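PDB 2GFI: phytase from Debaryomyces castellii, which hydrolyses phosphate from phytate (inositol hexakisphosphate) as a 3-phytase of the histidine acid phosphatase family. Local coordinates for residues A[67-70]-A[71-75]; A[368-371]-A[372-375]; A[417-420]-A[421-425]; A[438-441]-A[442-445]. All coordinates share one frame; numbering follows the deposited sequence.

Contact 1: A[67-70]-A[71-75]; sequences FSRH and GERYP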
loop_
_atom_site.group_PDB
_atom_site.type_symbol
_atom_site.label_atom_id
_atom_site.label_comp_id
_atom_site.label_asym_id
_atom_site.label_seq_id
_atom_site.Cartn_x
_atom_site.Cartn_y
_atom_site.Cartn_z
ATOM N N PHE A 67 15.760 24.257 -6.183
ATOM C CA PHE A 67 14.928 25.154 -6.914
ATOM C C PHE A 67 13.527 24.638 -6.794
ATOM O O PHE A 67 13.171 23.610 -7.351
ATOM C CB PHE A 67 15.383 25.263 -8.368
ATOM C CG PHE A 67 16.786 25.783 -8.498
ATOM C CD1 PHE A 67 17.026 27.155 -8.567
ATOM C CD2 PHE A 67 17.883 24.895 -8.510
ATOM C CE1 PHE A 67 18.339 27.646 -8.688
ATOM C CE2 PHE A 67 19.207 25.367 -8.612
ATOM C CZ PHE A 67 19.432 26.754 -8.701
ATOM N N SER A 68 12.742 25.354 -6.014
ATOM C CA SER A 68 11.449 24.892 -5.598
ATOM C C SER A 68 10.335 25.797 -6.153
ATOM O O SER A 68 10.485 27.031 -6.204
ATOM C CB SER A 68 11.408 24.855 -4.090
ATOM O OG SER A 68 10.117 24.529 -3.664
ATOM N N ARG A 69 9.255 25.175 -6.616
ATOM C CA ARG A 69 8.025 25.875 -6.951
ATOM C C ARG A 69 7.344 26.210 -5.619
ATOM O O ARG A 69 7.700 25.642 -4.568
ATOM C CB ARG A 69 7.133 24.947 -7.766
ATOM C CG ARG A 69 5.955 25.598 -8.359
ATOM C CD ARG A 69 5.000 24.638 -8.996
ATOM N NE ARG A 69 3.837 25.339 -9.508
ATOM C CZ ARG A 69 2.846 24.755 -10.152
ATOM N NH1 ARG A 69 2.864 23.452 -10.366
ATOM N NH2 ARG A 69 1.828 25.474 -10.588
ATOM N N HIS A 70 6.393 27.140 -5.637
ATOM C CA HIS A 70 5.516 27.310 -4.483
ATOM C C HIS A 70 4.783 25.980 -4.273
ATOM O O HIS A 70 4.699 25.161 -5.221
ATOM C CB HIS A 70 4.501 28.420 -4.733
ATOM C CG HIS A 70 3.707 28.241 -5.996
ATOM N ND1 HIS A 70 2.649 27.357 -6.102
ATOM C CD2 HIS A 70 3.826 28.836 -7.207
ATOM C CE1 HIS A 70 2.167 27.398 -7.330
ATOM N NE2 HIS A 70 2.843 28.314 -8.014
ATOM N N GLY A 71 4.239 25.747 -3.071
ATOM C CA GLY A 71 3.404 24.551 -2.870
ATOM C C GLY A 71 2.011 24.695 -3.494
ATOM O O GLY A 71 1.709 25.717 -4.125
ATOM N N GLU A 72 1.169 23.679 -3.284
ATOM C CA GLU A 72 -0.213 23.690 -3.703
ATOM C C GLU A 72 -0.880 25.010 -3.323
ATOM O O GLU A 72 -0.623 25.569 -2.265
ATOM C CB GLU A 72 -0.980 22.516 -3.087
ATOM C CG GLU A 72 -0.565 21.130 -3.594
ATOM C CD GLU A 72 0.628 20.499 -2.858
ATOM O OE1 GLU A 72 1.485 21.203 -2.290
ATOM O OE2 GLU A 72 0.727 19.261 -2.848
ATOM N N ARG A 73 -1.747 25.485 -4.193
ATOM C CA ARG A 73 -2.392 26.753 -4.012
ATOM C C ARG A 73 -3.844 26.682 -4.432
ATOM O O ARG A 73 -4.309 25.697 -5.043
ATOM C CB ARG A 73 -1.646 27.835 -4.805
ATOM C CG ARG A 73 -1.337 27.462 -6.266
ATOM C CD ARG A 73 -1.237 28.694 -7.087
ATOM N NE ARG A 73 -0.912 28.506 -8.483
ATOM C CZ ARG A 73 -1.833 28.434 -9.433
ATOM N NH1 ARG A 73 -3.110 28.490 -9.127
ATOM N NH2 ARG A 73 -1.483 28.296 -10.685
ATOM N N TYR A 74 -4.571 27.726 -4.037
ATOM C CA TYR A 74 -5.842 28.073 -4.602
ATOM C C TYR A 74 -5.621 28.458 -6.054
ATOM O O TYR A 74 -4.484 28.722 -6.476
ATOM C CB TYR A 74 -6.428 29.272 -3.857
ATOM C CG TYR A 74 -7.182 28.883 -2.615
ATOM C CD1 TYR A 74 -8.563 28.684 -2.653
ATOM C CD2 TYR A 74 -6.510 28.701 -1.396
ATOM C CE1 TYR A 74 -9.271 28.323 -1.485
ATOM C CE2 TYR A 74 -7.195 28.329 -0.249
ATOM C CZ TYR A 74 -8.563 28.142 -0.299
ATOM O OH TYR A 74 -9.221 27.762 0.845
ATOM N N PRO A 75 -6.706 28.502 -6.824
ATOM C CA PRO A 75 -6.605 28.928 -8.209
ATOM C C PRO A 75 -6.057 30.348 -8.276
ATOM O O PRO A 75 -6.189 31.125 -7.327
ATOM C CB PRO A 75 -8.045 28.861 -8.711
ATOM C CG PRO A 75 -8.756 27.950 -7.749
ATOM C CD PRO A 75 -8.072 28.120 -6.440
HETATM O O HOH W 1 1.259 28.368 -10.900
#
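His-70 and Arg-73 meet in a local ring-to-guanidinium contact, buried where strand 59-69 gives way to the loop before helix 77-91. CE1 of His-70 lies 3.5 Å from NE of Arg-73, the ring plane turned 48° from that of the guanidinium group. The imidazole is held by its own backbone: ND1 of His-70 donates to O of Gly-71 at 2.7 Å, almost perfectly straight (178°), with the acceptor in the ring plane. With CG between the backbone N and the carbonyl carbon (chi1 54°), ND1 is brought to this oxygen, and the bond fixes the ring's rotation while NE2 turns to the far side. Arg-69, His-70, Gly-71, Arg-73 and Pro-75 make up the RHGxRxP signature of the histidine acid phosphatases, in which His-70 is the predicted nucleophile. A water marks the place that a substrate phosphate probably takes. It accepts from NH2 of Arg-69 at 3.0 Å and from NH2 of Arg-73 at 2.8 Å, and its bond with NE2 of His-70 is 3.3 Å long. With an alanine at His-70 the imidazole is gone; Gly-71 O is likely to lose its side-chain donor, and the water and Arg-73 would probably be less firmly placed. Arg-69 is also salt-bridged to Asp-333, the predicted proton donor, and bonded to Gly-39 O. NH1 of Arg-73 donates to O of Tyr-74 at 3.0 Å, which steadies the guanidinium group.

Contact 2: A[368-371]-A[372-375]; sequences ITPQ and GART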
loop_
_atom_site.group_PDB
_atom_site.type_symbol
_atom_site.label_atom_id
_atom_site.label_comp_id
_atom_site.label_asym_id
_atom_site.label_seq_id
_atom_site.Cartn_x
_atom_site.Cartn_y
_atom_site.Cartn_z
ATOM N N ILE A 368 8.133 17.577 -14.024
ATOM C CA ILE A 368 9.086 18.650 -13.748
ATOM C C ILE A 368 8.519 19.584 -12.705
ATOM O O ILE A 368 9.179 19.826 -11.683
ATOM C CB ILE A 368 9.493 19.456 -15.019
ATOM C CG1 ILE A 368 10.006 18.561 -16.168
ATOM C CG2 ILE A 368 10.578 20.496 -14.661
ATOM C CD1 ILE A 368 10.480 19.414 -17.463
ATOM N N THR A 369 7.305 20.103 -12.942
ATOM C CA THR A 369 6.722 21.078 -12.035
ATOM C C THR A 369 5.319 20.743 -11.543
ATOM O O THR A 369 4.351 21.408 -11.936
ATOM C CB THR A 369 6.738 22.522 -12.619
ATOM O OG1 THR A 369 5.892 22.585 -13.775
ATOM C CG2 THR A 369 8.137 22.934 -13.134
ATOM N N PRO A 370 5.192 19.746 -10.660
ATOM C CA PRO A 370 3.944 19.551 -9.960
ATOM C C PRO A 370 3.887 20.694 -8.973
ATOM O O PRO A 370 4.891 21.403 -8.819
ATOM C CB PRO A 370 4.176 18.235 -9.214
ATOM C CG PRO A 370 5.666 18.251 -8.952
ATOM C CD PRO A 370 6.200 18.747 -10.243
ATOM N N GLN A 371 2.750 20.884 -8.306
ATOM C CA GLN A 371 2.712 21.858 -7.206
ATOM C C GLN A 371 3.747 21.383 -6.211
ATOM O O GLN A 371 3.857 20.172 -5.979
ATOM C CB GLN A 371 1.348 21.896 -6.568
ATOM C CG GLN A 371 0.256 22.380 -7.483
ATOM C CD GLN A 371 0.245 23.912 -7.636
ATOM O OE1 GLN A 371 1.166 24.593 -7.189
ATOM N NE2 GLN A 371 -0.807 24.440 -8.263
ATOM N N GLY A 372 4.542 22.306 -5.668
ATOM C CA GLY A 372 5.547 21.933 -4.700
ATOM C C GLY A 372 6.740 21.294 -5.389
ATOM O O GLY A 372 7.522 20.587 -4.745
ATOM N N ALA A 373 6.880 21.522 -6.699
ATOM C CA ALA A 373 8.019 21.024 -7.479
ATOM C C ALA A 373 9.367 21.315 -6.815
ATOM O O ALA A 373 9.569 22.388 -6.249
ATOM C CB ALA A 373 8.006 21.623 -8.864
ATOM N N ARG A 374 10.294 20.369 -6.933
ATOM C CA ARG A 374 11.597 20.505 -6.356
ATOM C C ARG A 374 12.623 20.041 -7.362
ATOM O O ARG A 374 12.611 18.897 -7.814
ATOM C CB ARG A 374 11.697 19.731 -5.021
ATOM C CG ARG A 374 11.209 18.277 -5.073
ATOM C CD ARG A 374 10.660 17.753 -3.778
ATOM N NE ARG A 374 9.408 18.422 -3.491
ATOM C CZ ARG A 374 8.660 18.245 -2.409
ATOM N NH1 ARG A 374 9.026 17.392 -1.449
ATOM N NH2 ARG A 374 7.513 18.910 -2.309
ATOM N N THR A 375 13.496 20.942 -7.763
ATOM C CA THR A 375 14.610 20.549 -8.576
ATOM C C THR A 375 15.826 20.704 -7.685
ATOM O O THR A 375 16.097 21.776 -7.156
ATOM C CB THR A 375 14.676 21.433 -9.842
ATOM O OG1 THR A 375 13.781 20.876 -10.826
ATOM C CG2 THR A 375 16.092 21.423 -10.485
HETATM O O HOH W 2 11.286 20.338 -10.155
#
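Ala-373 packs back on Pro-370 and Thr-369 as the chain reverses before strand 374-382. The apolar part is small: CB of Ala-373 touches CD of Pro-370 at 3.7 Å and CA of Thr-369 at 3.5 Å, so the methyl fills the inner side of the bend. The backbone bond across the turn runs from N of Ala-373 to O of Pro-370 at 2.9 Å and is weak. It closes a type II beta turn over Pro-370 to Ala-373, with Gly-372 in the third position, where this turn favours glycine. The positive phi of Gly-372 (77°) suits that residue, and a beta carbon there would run into O of Gln-371.

The polar side-chain bonds lie along the outgoing arm. Arg-374, its chain bent at chi3 (69°), doubles back to grip O of Gly-372 side-on, with NE at 3.1 Å and NH2 at 3.0 Å and the oxygen in the guanidinium plane. Across the turn, a water donates to O of Ile-368 at 2.7 Å and is bonded to OG1 of Thr-375 at 2.6 Å, linking the two arms. Arg-374 is also salt-bridged to Asp-136. The turn sets Gln-371 against His-70, the predicted nucleophile, and Thr-369 against Asp-333, the predicted proton donor. The chain thus passes from helix 365-368 into strand 374-382, antiparallel to strand 59-69, while Thr-369 and Thr-375 pack on Ile-336 of helix 333-343.

Contact 3: A[417-420]-A[421-425]; sequences DYVA and ERVAG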
loop_
_atom_site.group_PDB
_atom_site.type_symbol
_atom_site.label_atom_id
_atom_site.label_comp_id
_atom_site.label_asym_id
_atom_site.label_seq_id
_atom_site.Cartn_x
_atom_site.Cartn_y
_atom_site.Cartn_z
ATOM N N ASP A 417 31.514 21.105 -18.938
ATOM C CA ASP A 417 31.435 20.966 -20.385
ATOM C C ASP A 417 29.973 20.894 -20.865
ATOM O O ASP A 417 29.606 21.505 -21.881
ATOM C CB ASP A 417 32.167 19.693 -20.848
ATOM C CG ASP A 417 33.676 19.744 -20.626
ATOM O OD1 ASP A 417 34.236 20.838 -20.383
ATOM O OD2 ASP A 417 34.387 18.714 -20.683
ATOM N N TYR A 418 29.169 20.122 -20.124
ATOM C CA TYR A 418 27.736 19.995 -20.349
ATOM C C TYR A 418 27.052 21.364 -20.252
ATOM O O TYR A 418 26.350 21.795 -21.186
ATOM C CB TYR A 418 27.107 18.983 -19.357
ATOM C CG TYR A 418 25.614 18.837 -19.573
ATOM C CD1 TYR A 418 25.133 18.104 -20.648
ATOM C CD2 TYR A 418 24.693 19.489 -18.741
ATOM C CE1 TYR A 418 23.787 17.991 -20.888
ATOM C CE2 TYR A 418 23.342 19.368 -18.958
ATOM C CZ TYR A 418 22.902 18.602 -20.046
ATOM O OH TYR A 418 21.584 18.456 -20.330
ATOM N N VAL A 419 27.269 22.064 -19.143
ATOM C CA VAL A 419 26.680 23.397 -19.012
ATOM C C VAL A 419 27.124 24.318 -20.167
ATOM O O VAL A 419 26.272 24.935 -20.832
ATOM C CB VAL A 419 26.947 24.029 -17.641
ATOM C CG1 VAL A 419 26.387 25.448 -17.604
ATOM C CG2 VAL A 419 26.282 23.201 -16.582
ATOM N N ALA A 420 28.439 24.365 -20.432
ATOM C CA ALA A 420 28.956 25.172 -21.543
ATOM C C ALA A 420 28.245 24.853 -22.865
ATOM O O ALA A 420 27.872 25.761 -23.590
ATOM C CB ALA A 420 30.485 25.021 -21.679
ATOM N N GLU A 421 28.039 23.564 -23.150
ATOM C CA GLU A 421 27.293 23.106 -24.333
ATOM C C GLU A 421 25.849 23.605 -24.342
ATOM O O GLU A 421 25.326 24.005 -25.405
ATOM C CB GLU A 421 27.261 21.573 -24.392
ATOM C CG GLU A 421 28.504 20.904 -24.969
ATOM C CD GLU A 421 28.355 19.379 -25.104
ATOM O OE1 GLU A 421 27.792 18.722 -24.158
ATOM O OE2 GLU A 421 28.798 18.836 -26.170
ATOM N N ARG A 422 25.216 23.569 -23.159
ATOM C CA ARG A 422 23.833 23.992 -22.995
ATOM C C ARG A 422 23.697 25.482 -23.200
ATOM O O ARG A 422 22.764 25.940 -23.835
ATOM C CB ARG A 422 23.288 23.602 -21.609
ATOM C CG ARG A 422 23.101 22.094 -21.356
ATOM C CD ARG A 422 22.265 21.403 -22.390
ATOM N NE ARG A 422 20.911 21.900 -22.368
ATOM C CZ ARG A 422 19.985 21.585 -23.272
ATOM N NH1 ARG A 422 20.291 20.780 -24.274
ATOM N NH2 ARG A 422 18.755 22.091 -23.184
ATOM N N VAL A 423 24.637 26.250 -22.663
ATOM C CA VAL A 423 24.515 27.716 -22.692
ATOM C C VAL A 423 25.225 28.350 -23.877
ATOM O O VAL A 423 25.126 29.560 -24.081
ATOM C CB VAL A 423 24.984 28.351 -21.370
ATOM C CG1 VAL A 423 24.268 27.692 -20.174
ATOM C CG2 VAL A 423 26.534 28.302 -21.234
ATOM N N ALA A 424 25.936 27.534 -24.662
ATOM C CA ALA A 424 26.700 28.042 -25.812
ATOM C C ALA A 424 25.845 28.957 -26.666
ATOM O O ALA A 424 24.694 28.632 -26.991
ATOM C CB ALA A 424 27.238 26.897 -26.669
ATOM N N GLY A 425 26.417 30.107 -27.028
ATOM C CA GLY A 425 25.772 31.035 -27.962
ATOM C C GLY A 425 24.590 31.759 -27.350
ATOM O O GLY A 425 23.792 32.363 -28.068
#
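Tyr-418 lays one face of its ring under the aliphatic part of Arg-422, one helical turn further on. CG of Arg-422 stands 3.9 Å from the centroid of the Tyr-418 ring, 22° off the normal and displaced toward the rim, in a CH-pi contact. CD of Arg-422 carries the overlap outward, 3.7 Å from OH of Tyr-418. With its CG anti to the backbone N (chi1 180°), Tyr-418 runs in the same direction as Arg-422, whose chain, bent at chi2 and chi3, follows the ring; guanidinium and ring planes end only 14° apart. The polar ends have partners of their own: Tyr-418 OH bonds to Ile-343 O and Arg-422 NE to Ala-342 O. A leucine at Tyr-418 has neither flat face nor hydroxyl, so the Arg-422 methylenes would probably lose their support and Ile-343 O its donor.

On the next ridge of the helix, CG1 of Val-419 meets CG1 of Val-423 at 4.0 Å, and both valines pack on helix 302-318. Beneath these pairs runs the backbone. N of Glu-421 bonds to O of Asp-417 at 2.9 Å, N of Arg-422 to O of Tyr-418 at 2.9 Å and N of Val-423 to O of Val-419 at 2.8 Å. N of Ala-424 still approaches O of Ala-420 at 2.8 Å, but only weakly, as the helix ends: Ala-424 is the first residue to leave helical phi/psi. Here the i to i+4 pairing of an alpha-helix, in its last turns, joins helix 412-423 to the end of helix 333-343, with Val-423 beside an N-linked glycan.

Contact 4: A[438-441]-A[442-445]; sequences SAVT and FYWD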
loop_
_atom_site.group_PDB
_atom_site.type_symbol
_atom_site.label_atom_id
_atom_site.label_comp_id
_atom_site.label_asym_id
_atom_site.label_seq_id
_atom_site.Cartn_x
_atom_site.Cartn_y
_atom_site.Cartn_z
ATOM N N SER A 438 22.868 41.481 -16.340
ATOM C CA SER A 438 23.142 40.573 -17.441
ATOM C C SER A 438 23.314 39.152 -16.921
ATOM O O SER A 438 23.277 38.187 -17.687
ATOM C CB SER A 438 24.401 41.003 -18.204
ATOM O OG SER A 438 25.541 40.874 -17.378
ATOM N N ALA A 439 23.505 39.042 -15.611
ATOM C CA ALA A 439 23.765 37.772 -14.971
ATOM C C ALA A 439 23.174 37.799 -13.571
ATOM O O ALA A 439 22.829 38.872 -13.050
ATOM C CB ALA A 439 25.287 37.498 -14.933
ATOM N N VAL A 440 23.024 36.604 -12.984
ATOM C CA VAL A 440 22.634 36.458 -11.588
ATOM C C VAL A 440 23.832 36.847 -10.734
ATOM O O VAL A 440 24.964 36.379 -10.968
ATOM C CB VAL A 440 22.197 34.981 -11.239
ATOM C CG1 VAL A 440 22.159 34.732 -9.696
ATOM C CG2 VAL A 440 20.879 34.618 -11.902
ATOM N N THR A 441 23.561 37.699 -9.752
ATOM C CA THR A 441 24.512 38.021 -8.713
ATOM C C THR A 441 23.898 37.839 -7.337
ATOM O O THR A 441 24.625 37.872 -6.345
ATOM C CB THR A 441 25.066 39.491 -8.861
ATOM O OG1 THR A 441 23.999 40.446 -8.735
ATOM C CG2 THR A 441 25.660 39.733 -10.287
ATOM N N PHE A 442 22.573 37.663 -7.253
ATOM C CA PHE A 442 21.905 37.674 -5.937
ATOM C C PHE A 442 22.426 36.592 -4.971
ATOM O O PHE A 442 22.372 36.793 -3.772
ATOM C CB PHE A 442 20.350 37.710 -6.039
ATOM C CG PHE A 442 19.738 36.485 -6.685
ATOM C CD1 PHE A 442 19.634 35.286 -5.983
ATOM C CD2 PHE A 442 19.300 36.529 -8.009
ATOM C CE1 PHE A 442 19.089 34.158 -6.583
ATOM C CE2 PHE A 442 18.757 35.393 -8.638
ATOM C CZ PHE A 442 18.655 34.197 -7.904
ATOM N N TYR A 443 22.929 35.455 -5.474
ATOM C CA TYR A 443 23.501 34.432 -4.563
ATOM C C TYR A 443 24.788 34.912 -3.868
ATOM O O TYR A 443 25.156 34.389 -2.801
ATOM C CB TYR A 443 23.753 33.058 -5.233
ATOM C CG TYR A 443 22.527 32.362 -5.810
ATOM C CD1 TYR A 443 21.521 31.871 -4.980
ATOM C CD2 TYR A 443 22.387 32.185 -7.191
ATOM C CE1 TYR A 443 20.408 31.237 -5.504
ATOM C CE2 TYR A 443 21.262 31.558 -7.730
ATOM C CZ TYR A 443 20.282 31.090 -6.876
ATOM O OH TYR A 443 19.167 30.483 -7.385
ATOM N N TRP A 444 25.461 35.901 -4.466
ATOM C CA TRP A 444 26.718 36.413 -3.922
ATOM C C TRP A 444 26.643 37.815 -3.296
ATOM O O TRP A 444 27.326 38.109 -2.308
ATOM C CB TRP A 444 27.804 36.347 -5.001
ATOM C CG TRP A 444 27.936 34.957 -5.510
ATOM C CD1 TRP A 444 28.653 33.932 -4.943
ATOM C CD2 TRP A 444 27.306 34.414 -6.669
ATOM N NE1 TRP A 444 28.513 32.782 -5.694
ATOM C CE2 TRP A 444 27.688 33.049 -6.759
ATOM C CE3 TRP A 444 26.460 34.938 -7.650
ATOM C CZ2 TRP A 444 27.239 32.209 -7.784
ATOM C CZ3 TRP A 444 26.021 34.107 -8.654
ATOM C CH2 TRP A 444 26.413 32.750 -8.716
ATOM N N ASP A 445 25.807 38.680 -3.838
ATOM C CA ASP A 445 25.784 40.051 -3.362
ATOM C C ASP A 445 24.601 40.350 -2.473
ATOM O O ASP A 445 24.294 41.520 -2.242
ATOM C CB ASP A 445 25.802 41.012 -4.552
ATOM C CG ASP A 445 24.536 40.942 -5.405
ATOM O OD1 ASP A 445 23.500 40.349 -4.974
ATOM O OD2 ASP A 445 24.489 41.473 -6.529
#
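Val-440 sets one methyl, CG1, among three aromatic side chains of the short, weakly bonded helix 442-445. It sits over the face of Phe-442, 3.9 Å from that ring's centroid and 21° off the normal, a CH-pi contact offset toward the rim. The same methyl touches CD2 of Tyr-443 at 3.6 Å and CZ3 of Trp-444 at 4.0 Å. Holding CG1 anti to the backbone N (chi1 164°) directs this branch into the cluster. CE1 of Phe-442 lies over the centre of the Tyr-443 ring, and CB of Tyr-443 packs on a face of Trp-444. Val-440 (on Ala-312) and Tyr-443 and Trp-444 (on Leu-316) join this C-terminal cluster to helix 302-318.

At the margin of the cluster, O of Val-440 approaches the indole edge, 3.4 Å from CZ3 of Trp-444. O of Thr-441 takes N of Trp-444 at 2.8 Å, from above its carbonyl plane, and N of Asp-445 at 2.9 Å. Asn-203 OD1 receives the N-H groups of Thr-441 and Phe-442, so the start of the helix is held from outside as well. Outermost, OG1 of Thr-441 donates to OD2 of Asp-445; the modelled 2.5 Å is very short and its exact value is doubtful. OD1 of Asp-445 is bonded to Tyr-451 OH. Hydroxyls of Thr-441 and Tyr-451 would probably help to stabilise a charged carboxylate, though the nearby carbonyl O of Thr-441 works against this.

Contacts 1 and 2 adjoin, and probably belong to one active-site region, their centres 8 Å apart on adjacent antiparallel strands. Probable hydrogen bonds join Phe-67 N to Thr-375 O (2.7 Å) and Arg-69 N to Ala-373 O (2.8 Å), and the turn of contact 2 brings Gln-371 OE1 to 3.0 Å from CE1 of His-70, the predicted nucleophile. Contact 4, centred about 24 Å from contact 1, touches its strand, with Tyr-443 OH packed 3.2 Å from Phe-67 CE1. Contact 3 touches none of the others, its nearest atoms about 10 Å from contact 2. Helix 333-343 connects it indirectly to the predicted active site: Asp-333 opens that helix, and contact 3 binds its far end.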